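Local coordinates for protein exopolyphosphatase (Cytophaga hutchinsonii, PDB 3MDQ) that probably hydrolyses inorganic polyphosphate from the chain end, releasing orthophosphate, at residues A[244-254]-A[273-284]. Residues are numbered along the deposited sequence; the frame is centred on the assembly and turned at random. Where two conformers were deposited one is given.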
ATOM      1  N   PHE A 244       8.395  15.555  -7.483  1.00 10.20           N
ATOM      2  CA  PHE A 244       7.645  14.447  -8.078  1.00  9.66           C
ATOM      3  C   PHE A 244       7.930  14.376  -9.564  1.00 12.04           C
ATOM      4  O   PHE A 244       8.170  13.280 -10.115  1.00 11.81           O
ATOM      5  CB  PHE A 244       6.120  14.566  -7.879  1.00 10.84           C
ATOM      6  CG  PHE A 244       5.378  13.494  -8.594  1.00 11.24           C
ATOM      7  CD1 PHE A 244       5.409  12.190  -8.120  1.00 12.82           C
ATOM      8  CD2 PHE A 244       4.755  13.766  -9.799  1.00 13.67           C
ATOM      9  CE1 PHE A 244       4.751  11.190  -8.809  1.00 16.31           C
ATOM     10  CE2 PHE A 244       4.125  12.742 -10.511  1.00 13.61           C
ATOM     11  CZ  PHE A 244       4.140  11.480 -10.005  1.00 12.88           C
ATOM     12  N   ASN A 245       7.904  15.506 -10.240  0.50 11.09           N
ATOM     13  CA  ASN A 245       8.141  15.446 -11.690  0.50 10.76           C
ATOM     14  C   ASN A 245       9.570  15.037 -12.065  0.50 10.98           C
ATOM     15  O   ASN A 245       9.778  14.392 -13.099  0.50 11.03           O
ATOM     16  CB  ASN A 245       7.685  16.744 -12.349  0.50  9.67           C
ATOM     17  CG  ASN A 245       6.162  16.837 -12.460  0.50 12.87           C
ATOM     18  OD1 ASN A 245       5.467  15.879 -12.892  0.50 15.19           O
ATOM     19  ND2 ASN A 245       5.628  17.985 -12.084  0.50 19.84           N
ATOM     20  N   ARG A 246      10.559  15.363 -11.238  1.00  9.81           N
ATOM     21  CA  ARG A 246      11.908  14.851 -11.454  1.00 10.45           C
ATOM     22  C   ARG A 246      11.942  13.337 -11.315  1.00 10.37           C
ATOM     23  O   ARG A 246      12.532  12.639 -12.168  1.00 11.63           O
ATOM     24  CB  ARG A 246      12.915  15.472 -10.474  1.00 12.68           C
ATOM     25  CG  ARG A 246      14.384  15.112 -10.759  1.00 16.56           C
ATOM     26  CD  ARG A 246      15.298  15.375  -9.557  1.00 18.33           C
ATOM     27  NE  ARG A 246      15.160  14.348  -8.514  1.00 23.21           N
ATOM     28  CZ  ARG A 246      14.494  14.486  -7.363  1.00 23.83           C
ATOM     29  NH1 ARG A 246      13.898  15.621  -7.016  1.00 23.11           N
ATOM     30  NH2 ARG A 246      14.453  13.466  -6.523  1.00 26.46           N
ATOM     31  N   LEU A 247      11.286  12.829 -10.278  1.00 10.00           N
ATOM     32  CA  LEU A 247      11.263  11.394 -10.058  1.00 10.55           C
ATOM     33  C   LEU A 247      10.500  10.703 -11.162  1.00 10.92           C
ATOM     34  O   LEU A 247      10.907   9.624 -11.603  1.00 11.28           O
ATOM     35  CB  LEU A 247      10.603  11.085  -8.712  1.00 10.80           C
ATOM     36  CG  LEU A 247      11.390  11.517  -7.470  1.00 11.43           C
ATOM     37  CD1 LEU A 247      10.500  11.566  -6.177  1.00 15.49           C
ATOM     38  CD2 LEU A 247      12.630  10.586  -7.330  1.00 16.56           C
ATOM     39  N   ARG A 248       9.410  11.296 -11.609  1.00 11.26           N
ATOM     40  CA  ARG A 248       8.600  10.733 -12.685  1.00 11.33           C
ATOM     41  C   ARG A 248       9.432  10.616 -13.962  1.00 11.64           C
ATOM     42  O   ARG A 248       9.458   9.555 -14.604  1.00 10.53           O
ATOM     43  CB  ARG A 248       7.356  11.581 -12.920  1.00 12.02           C
ATOM     44  CG  ARG A 248       6.521  11.158 -14.124  1.00 18.49           C
ATOM     45  CD  ARG A 248       5.360  12.126 -14.378  1.00 18.78           C
ATOM     46  NE  ARG A 248       5.788  13.447 -14.805  1.00 23.53           N
ATOM     47  CZ  ARG A 248       6.280  13.750 -16.006  1.00 31.00           C
ATOM     48  NH1 ARG A 248       6.407  12.820 -16.936  1.00 40.48           N
ATOM     49  NH2 ARG A 248       6.646  14.997 -16.274  1.00 42.18           N
ATOM     50  N   LYS A 249      10.129  11.679 -14.302  1.00 11.64           N
ATOM     51  CA  LYS A 249      10.909  11.676 -15.545  1.00 11.84           C
ATOM     52  C   LYS A 249      12.010  10.607 -15.439  1.00 11.62           C
ATOM     53  O   LYS A 249      12.247   9.826 -16.390  1.00 12.19           O
ATOM     54  CB  LYS A 249      11.487  13.061 -15.832  1.00 12.26           C
ATOM     55  CG  LYS A 249      10.480  14.019 -16.338  1.00 19.73           C
ATOM     56  CD  LYS A 249      11.122  15.415 -16.423  1.00 29.73           C
ATOM     57  CE  LYS A 249      10.193  16.463 -17.003  1.00 41.98           C
ATOM     58  NZ  LYS A 249      10.708  17.846 -16.725  1.00 40.67           N
ATOM     59  N   GLN A 250      12.652  10.536 -14.280  1.00 10.02           N
ATOM     60  CA  GLN A 250      13.729   9.555 -14.034  1.00 12.33           C
ATOM     61  C   GLN A 250      13.193   8.121 -14.176  1.00 11.25           C
ATOM     62  O   GLN A 250      13.759   7.303 -14.901  1.00 11.24           O
ATOM     63  CB  GLN A 250      14.371   9.775 -12.649  1.00 11.75           C
ATOM     64  CG  GLN A 250      15.332   8.683 -12.257  1.00 17.41           C
ATOM     65  CD  GLN A 250      15.830   8.783 -10.836  1.00 25.90           C
ATOM     66  OE1 GLN A 250      15.570   9.769 -10.143  1.00 23.62           O
ATOM     67  NE2 GLN A 250      16.538   7.746 -10.388  1.00 24.03           N
ATOM     68  N   LEU A 251      12.067   7.824 -13.537  1.00 10.89           N
ATOM     69  CA  LEU A 251      11.582   6.450 -13.539  1.00  9.61           C
ATOM     70  C   LEU A 251      10.958   6.064 -14.887  1.00  9.86           C
ATOM     71  O   LEU A 251      11.125   4.931 -15.317  1.00 11.14           O
ATOM     72  CB  LEU A 251      10.593   6.265 -12.383  1.00 10.79           C
ATOM     73  CG  LEU A 251      11.262   6.282 -11.025  1.00 11.21           C
ATOM     74  CD1 LEU A 251      10.209   6.444  -9.878  1.00 13.62           C
ATOM     75  CD2 LEU A 251      12.104   5.027 -10.773  1.00 15.52           C
ATOM     76  N   VAL A 252      10.270   6.983 -15.566  1.00 10.03           N
ATOM     77  CA  VAL A 252       9.733   6.680 -16.902  1.00  9.60           C
ATOM     78  C   VAL A 252      10.894   6.358 -17.881  1.00 11.90           C
ATOM     79  O   VAL A 252      10.751   5.492 -18.748  1.00 12.73           O
ATOM     80  CB  VAL A 252       8.808   7.783 -17.400  1.00 12.81           C
ATOM     81  CG1 VAL A 252       8.525   7.646 -18.912  1.00 17.83           C
ATOM     82  CG2 VAL A 252       7.552   7.787 -16.560  1.00 14.51           C
ATOM     83  N   ALA A 253      12.026   7.023 -17.743  1.00  9.95           N
ATOM     84  CA  ALA A 253      13.171   6.777 -18.639  1.00 10.24           C
ATOM     85  C   ALA A 253      13.918   5.486 -18.299  1.00 11.86           C
ATOM     86  O   ALA A 253      14.646   4.975 -19.120  1.00 12.52           O
ATOM     87  CB  ALA A 253      14.158   7.962 -18.605  1.00 11.93           C
ATOM     88  N   SER A 254      13.767   5.008 -17.072  1.00 10.19           N
ATOM     89  CA  SER A 254      14.551   3.929 -16.520  1.00 10.23           C
ATOM     90  C   SER A 254      14.212   2.558 -17.086  1.00 11.05           C
ATOM     91  O   SER A 254      13.078   2.277 -17.479  1.00 11.67           O
ATOM     92  CB  SER A 254      14.424   3.906 -14.973  1.00 10.03           C
ATOM     93  OG  SER A 254      13.149   3.372 -14.580  1.00 10.75           O
ATOM     94  N   VAL A 273       6.830  -0.043 -10.445  1.00 11.99           N
ATOM     95  CA  VAL A 273       6.896   1.364 -10.032  1.00 10.45           C
ATOM     96  C   VAL A 273       6.635   2.356 -11.158  1.00 10.18           C
ATOM     97  O   VAL A 273       6.129   3.442 -10.882  1.00 10.38           O
ATOM     98  CB  VAL A 273       8.190   1.664  -9.241  1.00 12.61           C
ATOM     99  CG1 VAL A 273       9.399   1.725 -10.154  1.00 11.58           C
ATOM    100  CG2 VAL A 273       8.029   2.935  -8.402  1.00 13.51           C
ATOM    101  N   VAL A 274       6.966   1.985 -12.397  1.00 10.04           N
ATOM    102  CA  VAL A 274       6.715   2.918 -13.509  1.00  9.87           C
ATOM    103  C   VAL A 274       5.189   3.071 -13.798  1.00 10.63           C
ATOM    104  O   VAL A 274       4.667   4.195 -13.929  1.00  9.40           O
ATOM    105  CB  VAL A 274       7.476   2.531 -14.761  1.00 10.57           C
ATOM    106  CG1 VAL A 274       7.253   3.651 -15.841  1.00 10.91           C
ATOM    107  CG2 VAL A 274       8.999   2.364 -14.448  1.00 12.65           C
ATOM    108  N   VAL A 275       4.445   1.966 -13.835  1.00 10.29           N
ATOM    109  CA  VAL A 275       3.003   2.095 -13.972  1.00 10.65           C
ATOM    110  C   VAL A 275       2.368   2.784 -12.775  1.00  9.98           C
ATOM    111  O   VAL A 275       1.411   3.543 -12.913  1.00 10.85           O
ATOM    112  CB  VAL A 275       2.313   0.732 -14.314  1.00 13.39           C
ATOM    113  CG1 VAL A 275       2.794   0.240 -15.700  1.00 13.04           C
ATOM    114  CG2 VAL A 275       2.547  -0.343 -13.260  1.00 13.33           C
ATOM    115  N   ALA A 276       2.934   2.567 -11.583  1.00  9.50           N
ATOM    116  CA  ALA A 276       2.473   3.255 -10.409  1.00  9.84           C
ATOM    117  C   ALA A 276       2.655   4.762 -10.534  1.00 10.45           C
ATOM    118  O   ALA A 276       1.729   5.529 -10.204  1.00 10.98           O
ATOM    119  CB  ALA A 276       3.182   2.681  -9.150  1.00  9.94           C
ATOM    120  N   ILE A 277       3.841   5.206 -10.975  0.50  9.98           N
ATOM    121  CA  ILE A 277       4.071   6.659 -11.133  0.50 10.97           C
ATOM    122  C   ILE A 277       3.171   7.257 -12.218  0.50 11.06           C
ATOM    123  O   ILE A 277       2.754   8.409 -12.103  0.50 11.38           O
ATOM    124  CB  ILE A 277       5.585   7.078 -11.298  0.50 14.66           C
ATOM    125  CG1 ILE A 277       5.931   8.179 -10.256  0.50 13.35           C
ATOM    126  CG2 ILE A 277       5.810   7.735 -12.638  0.50 15.98           C
ATOM    127  CD1 ILE A 277       7.316   8.305  -9.873  0.50 20.13           C
ATOM    128  N   CYS A 278       2.846   6.495 -13.265  1.00 11.28           N
ATOM    129  CA  CYS A 278       1.888   6.948 -14.274  1.00 12.04           C
ATOM    130  C   CYS A 278       0.516   7.150 -13.641  1.00 10.75           C
ATOM    131  O   CYS A 278      -0.170   8.094 -13.971  1.00 10.95           O
ATOM    132  CB  CYS A 278       1.771   5.942 -15.418  1.00 14.13           C
ATOM    133  SG  CYS A 278       3.240   5.983 -16.471  1.00 21.63           S
ATOM    134  N   LEU A 279       0.100   6.241 -12.777  1.00  8.94           N
ATOM    135  CA  LEU A 279      -1.195   6.396 -12.065  1.00  9.66           C
ATOM    136  C   LEU A 279      -1.191   7.623 -11.176  1.00  8.15           C
ATOM    137  O   LEU A 279      -2.166   8.367 -11.137  1.00  9.16           O
ATOM    138  CB  LEU A 279      -1.528   5.143 -11.241  1.00  8.16           C
ATOM    139  CG  LEU A 279      -2.820   5.161 -10.450  1.00 10.46           C
ATOM    140  CD1 LEU A 279      -4.001   5.444 -11.390  1.00 11.09           C
ATOM    141  CD2 LEU A 279      -2.999   3.850  -9.685  1.00 11.57           C
ATOM    142  N   ILE A 280      -0.099   7.860 -10.471  1.00  8.75           N
ATOM    143  CA  ILE A 280      -0.006   9.044  -9.603  1.00  8.56           C
ATOM    144  C   ILE A 280      -0.115  10.329 -10.446  1.00  8.95           C
ATOM    145  O   ILE A 280      -0.871  11.254 -10.082  1.00  9.98           O
ATOM    146  CB  ILE A 280       1.308   9.062  -8.774  1.00  8.64           C
ATOM    147  CG1 ILE A 280       1.389   7.854  -7.853  1.00 11.62           C
ATOM    148  CG2 ILE A 280       1.366  10.360  -7.911  1.00 10.23           C
ATOM    149  CD1 ILE A 280       2.823   7.633  -7.228  1.00 11.64           C
ATOM    150  N   GLU A 281       0.603  10.373 -11.563  0.50  9.41           N
ATOM    151  CA  GLU A 281       0.533  11.518 -12.458  0.50  9.07           C
ATOM    152  C   GLU A 281      -0.924  11.706 -12.900  0.50  9.52           C
ATOM    153  O   GLU A 281      -1.450  12.822 -12.833  0.50  9.25           O
ATOM    154  CB  GLU A 281       1.492  11.350 -13.641  0.50  9.96           C
ATOM    155  CG  GLU A 281       1.389  12.424 -14.704  0.50 10.07           C
ATOM    156  CD  GLU A 281       2.010  13.732 -14.339  0.50 16.26           C
ATOM    157  OE1 GLU A 281       2.539  13.886 -13.232  0.50 13.33           O
ATOM    158  OE2 GLU A 281       1.966  14.637 -15.199  0.50 24.07           O
ATOM    159  N   HIS A 282      -1.581  10.614 -13.302  1.00 10.15           N
ATOM    160  CA  HIS A 282      -2.960  10.685 -13.757  1.00  9.95           C
ATOM    161  C   HIS A 282      -3.841  11.323 -12.703  1.00 10.54           C
ATOM    162  O   HIS A 282      -4.646  12.215 -12.997  1.00 12.31           O
ATOM    163  CB  HIS A 282      -3.452   9.279 -14.071  1.00  9.82           C
ATOM    164  CG  HIS A 282      -4.747   9.250 -14.802  1.00 13.61           C
ATOM    165  ND1 HIS A 282      -4.807   9.151 -16.168  1.00 15.18           N
ATOM    166  CD2 HIS A 282      -6.024   9.294 -14.362  1.00 14.19           C
ATOM    167  CE1 HIS A 282      -6.076   9.176 -16.550  1.00 14.16           C
ATOM    168  NE2 HIS A 282      -6.836   9.279 -15.480  1.00 13.68           N
ATOM    169  N   VAL A 283      -3.685  10.876 -11.459  1.00  9.95           N
ATOM    170  CA  VAL A 283      -4.488  11.414 -10.337  1.00 11.81           C
ATOM    171  C   VAL A 283      -4.156  12.882 -10.038  1.00 13.09           C
ATOM    172  O   VAL A 283      -5.043  13.700  -9.808  1.00 11.40           O
ATOM    173  CB  VAL A 283      -4.345  10.519  -9.081  1.00 11.08           C
ATOM    174  CG1 VAL A 283      -5.097  11.152  -7.865  1.00 12.23           C
ATOM    175  CG2 VAL A 283      -4.880   9.119  -9.383  1.00 13.24           C
ATOM    176  N   LEU A 284      -2.880  13.229 -10.098  1.00 11.94           N
ATOM    177  CA  LEU A 284      -2.449  14.623  -9.930  1.00 15.09           C
ATOM    178  C   LEU A 284      -3.105  15.583 -10.872  1.00 16.05           C
ATOM    179  O   LEU A 284      -3.427  16.727 -10.476  1.00 19.98           O
ATOM    180  CB  LEU A 284      -0.940  14.774 -10.134  1.00 17.03           C
ATOM    181  CG  LEU A 284      -0.111  14.595  -8.913  1.00 20.17           C
ATOM    182  CD1 LEU A 284       1.353  14.652  -9.357  1.00 24.60           C
ATOM    183  CD2 LEU A 284      -0.417  15.716  -7.859  1.00 19.47           C
TER
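Phe244 drives its ring as a knob into the hole formed by Ile277, Ile280, Glu281 and Leu284, a place for a long, flat, apolar side chain. With CG anti to the backbone N (chi1 175°), the ring reaches across: CE1 lies 3.6 Å from Ile280 CG2, and CD2 meets Leu284 CD1 at 3.5 Å. Cutting Phe244 back to an alanine would probably leave a gap between Ile277, Ile280 and Leu284. Ile277 returns the interlock, its branched side chain set among Phe244, Arg248, Leu251 and Val252. Further along, the short Val274 suits the closer backbones (CA 5.9 Å from Val252 CA), CG2 resting 3.4 Å from Leu251 O, a carbonyl that already accepts from Ser254 N and OG. In this actin-like ATPase fold, helix 267-286 lies between strand 133-138, which Ile280 touches, and helix 241-253; the two segments run roughly antiparallel (142°). The partly exposed side is looser and polar. Glu281 and Asn245 each have two conformers; in one, Glu281 OE1 meets the Phe244 ring edge, 3.4 Å from CE2, carboxylate and ring nearly coplanar. Arg248 NE makes only a long salt bridge to that OE1 (3.6 Å), its nearly straight hydrogen bond going to one Asn245 conformer's OD1 (3.1 Å), in the guanidinium plane.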